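Long-range contact in penicillin-binding protein activator LpoB (Salmonella enterica subsp. enterica serovar Typhimurium, PDB 4Q6V), which probably regulates peptidoglycan synthesis as the outer-membrane lipoprotein activator that penicillin-binding protein 1B needs to function, this chain being its C-terminal domain: residues S24-D29 / F58-V63. Residues are numbered along the deposited sequence; the frame is centred on the assembly and turned at random.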
loop_
_atom_site.group_PDB
_atom_site.type_symbol
_atom_site.label_atom_id
_atom_site.label_comp_id
_atom_site.label_asym_id
_atom_site.label_seq_id
_atom_site.Cartn_x
_atom_site.Cartn_y
_atom_site.Cartn_z
ATOM N N SER A 24 -4.230 10.608 9.111
ATOM C CA SER A 24 -4.742 11.072 7.811
ATOM C C SER A 24 -5.322 9.891 7.034
ATOM O O SER A 24 -5.288 8.741 7.495
ATOM C CB SER A 24 -3.648 11.806 7.034
ATOM O OG SER A 24 -2.506 11.007 7.019
ATOM N N VAL A 25 -5.940 10.192 5.900
ATOM C CA VAL A 25 -6.638 9.179 5.142
ATOM C C VAL A 25 -5.611 8.607 4.161
ATOM O O VAL A 25 -4.956 9.322 3.361
ATOM C CB VAL A 25 -7.844 9.763 4.425
ATOM C CG1 VAL A 25 -8.596 8.670 3.663
ATOM C CG2 VAL A 25 -8.772 10.499 5.408
ATOM N N LEU A 26 -5.473 7.296 4.211
ATOM C CA LEU A 26 -4.421 6.596 3.445
ATOM C C LEU A 26 -5.088 5.540 2.594
ATOM O O LEU A 26 -5.822 4.721 3.097
ATOM C CB LEU A 26 -3.359 6.059 4.382
ATOM C CG LEU A 26 -2.376 5.066 3.746
ATOM C CD1 LEU A 26 -1.358 5.753 2.837
ATOM C CD2 LEU A 26 -1.683 4.325 4.871
ATOM N N LEU A 27 -4.836 5.565 1.291
ATOM C CA LEU A 27 -5.160 4.490 0.405
ATOM C C LEU A 27 -4.052 3.444 0.280
ATOM O O LEU A 27 -2.979 3.711 -0.230
ATOM C CB LEU A 27 -5.530 5.059 -0.975
ATOM C CG LEU A 27 -5.867 4.062 -2.072
ATOM C CD1 LEU A 27 -6.815 3.003 -1.572
ATOM C CD2 LEU A 27 -6.387 4.722 -3.347
ATOM N N VAL A 28 -4.338 2.239 0.736
ATOM C CA VAL A 28 -3.335 1.159 0.762
ATOM C C VAL A 28 -3.519 0.249 -0.451
ATOM O O VAL A 28 -4.469 -0.539 -0.523
ATOM C CB VAL A 28 -3.472 0.286 2.044
ATOM C CG1 VAL A 28 -2.488 -0.881 2.019
ATOM C CG2 VAL A 28 -3.254 1.138 3.250
ATOM N N ASP A 29 -2.617 0.386 -1.421
ATOM C CA ASP A 29 -2.703 -0.429 -2.623
ATOM C C ASP A 29 -2.344 -1.871 -2.221
ATOM O O ASP A 29 -1.578 -2.080 -1.272
ATOM C CB ASP A 29 -1.811 0.150 -3.723
ATOM C CG ASP A 29 -2.308 -0.121 -5.120
ATOM O OD1 ASP A 29 -3.398 -0.725 -5.276
ATOM O OD2 ASP A 29 -1.566 0.280 -6.056
ATOM N N PHE A 58 -3.807 5.939 10.910
ATOM C CA PHE A 58 -4.429 6.330 9.658
ATOM C C PHE A 58 -5.871 5.863 9.612
ATOM O O PHE A 58 -6.197 4.833 10.177
ATOM C CB PHE A 58 -3.703 5.726 8.458
ATOM C CG PHE A 58 -2.269 6.126 8.337
ATOM C CD1 PHE A 58 -1.922 7.369 7.829
ATOM C CD2 PHE A 58 -1.263 5.246 8.747
ATOM C CE1 PHE A 58 -0.597 7.742 7.726
ATOM C CE2 PHE A 58 0.053 5.600 8.627
ATOM C CZ PHE A 58 0.396 6.860 8.124
ATOM N N THR A 59 -6.719 6.621 8.954
ATOM C CA THR A 59 -7.985 6.133 8.438
ATOM C C THR A 59 -7.714 5.555 7.089
ATOM O O THR A 59 -7.277 6.268 6.192
ATOM C CB THR A 59 -8.989 7.286 8.261
ATOM O OG1 THR A 59 -9.261 7.807 9.544
ATOM C CG2 THR A 59 -10.296 6.782 7.664
ATOM N N LEU A 60 -7.959 4.257 6.958
ATOM C CA LEU A 60 -7.805 3.537 5.713
ATOM C C LEU A 60 -9.047 3.601 4.829
ATOM O O LEU A 60 -10.194 3.478 5.298
ATOM C CB LEU A 60 -7.375 2.086 5.956
ATOM C CG LEU A 60 -6.148 1.830 6.823
ATOM C CD1 LEU A 60 -5.876 0.341 6.884
ATOM C CD2 LEU A 60 -4.932 2.587 6.325
ATOM N N VAL A 61 -8.817 3.790 3.530
ATOM C CA VAL A 61 -9.912 3.643 2.559
ATOM C C VAL A 61 -10.275 2.187 2.576
ATOM O O VAL A 61 -9.376 1.344 2.577
ATOM C CB VAL A 61 -9.502 4.131 1.175
ATOM C CG1 VAL A 61 -10.669 4.090 0.229
ATOM C CG2 VAL A 61 -8.945 5.566 1.256
ATOM N N SER A 62 -11.581 1.915 2.612
ATOM C CA SER A 62 -12.088 0.545 2.721
ATOM C C SER A 62 -12.241 -0.133 1.352
ATOM O O SER A 62 -12.403 0.506 0.324
ATOM C CB SER A 62 -13.434 0.562 3.439
ATOM O OG SER A 62 -14.455 0.914 2.516
ATOM N N VAL A 63 -12.300 -1.460 1.359
ATOM C CA VAL A 63 -12.431 -2.260 0.160
ATOM C C VAL A 63 -13.648 -1.797 -0.666
ATOM O O VAL A 63 -13.553 -1.659 -1.887
ATOM C CB VAL A 63 -12.529 -3.777 0.499
ATOM C CG1 VAL A 63 -12.778 -4.614 -0.725
ATOM C CG2 VAL A 63 -11.270 -4.267 1.230
HETATM O O HOH W 1 -7.034 1.291 1.124
#
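The short edge strand 59-60 pairs in parallel with strand 25-35, Val-25 lying beside Thr-59 and Leu-26 beside Leu-60. Three backbone hydrogen bonds join the two segments: Thr-59 N to Ser-24 O (2.9 Å), Leu-26 N to Thr-59 O (2.9 Å) and, longer, Val-61 N to Leu-26 O (3.2 Å). Beyond these the chains diverge, and a water accepts from Val-28 N and donates to Val-61 O, also hydrogen-bonded to Arg-49 NH1. The pairing closes a beta-alpha-beta unit whose intervening helix, 41-54, packs on the face carrying Leu-26, Val-28 and Leu-60. On that face CD2 of Leu-26 lies over the Phe-58 ring in a CH-pi contact, 4.1 Å from its centroid and 16° off the normal, while Ser-24 O sits at the ring's edge, in its plane. The same methyl meets Leu-60 CD2, the two leucines side by side. With CG of Leu-60 anti to the carbonyl carbon (chi1 -53°), that CD2 also reaches CG2 of Val-28, 3.8 Å away. Val-61 turns toward strand 25-35: its CG2 meets Val-25 CG1 at 3.9 Å, the side chains crossing nearly at right angles, its CB touches Leu-27 CD1, and Leu-66 of helix 63-72 packs on Leu-27 and Val-61.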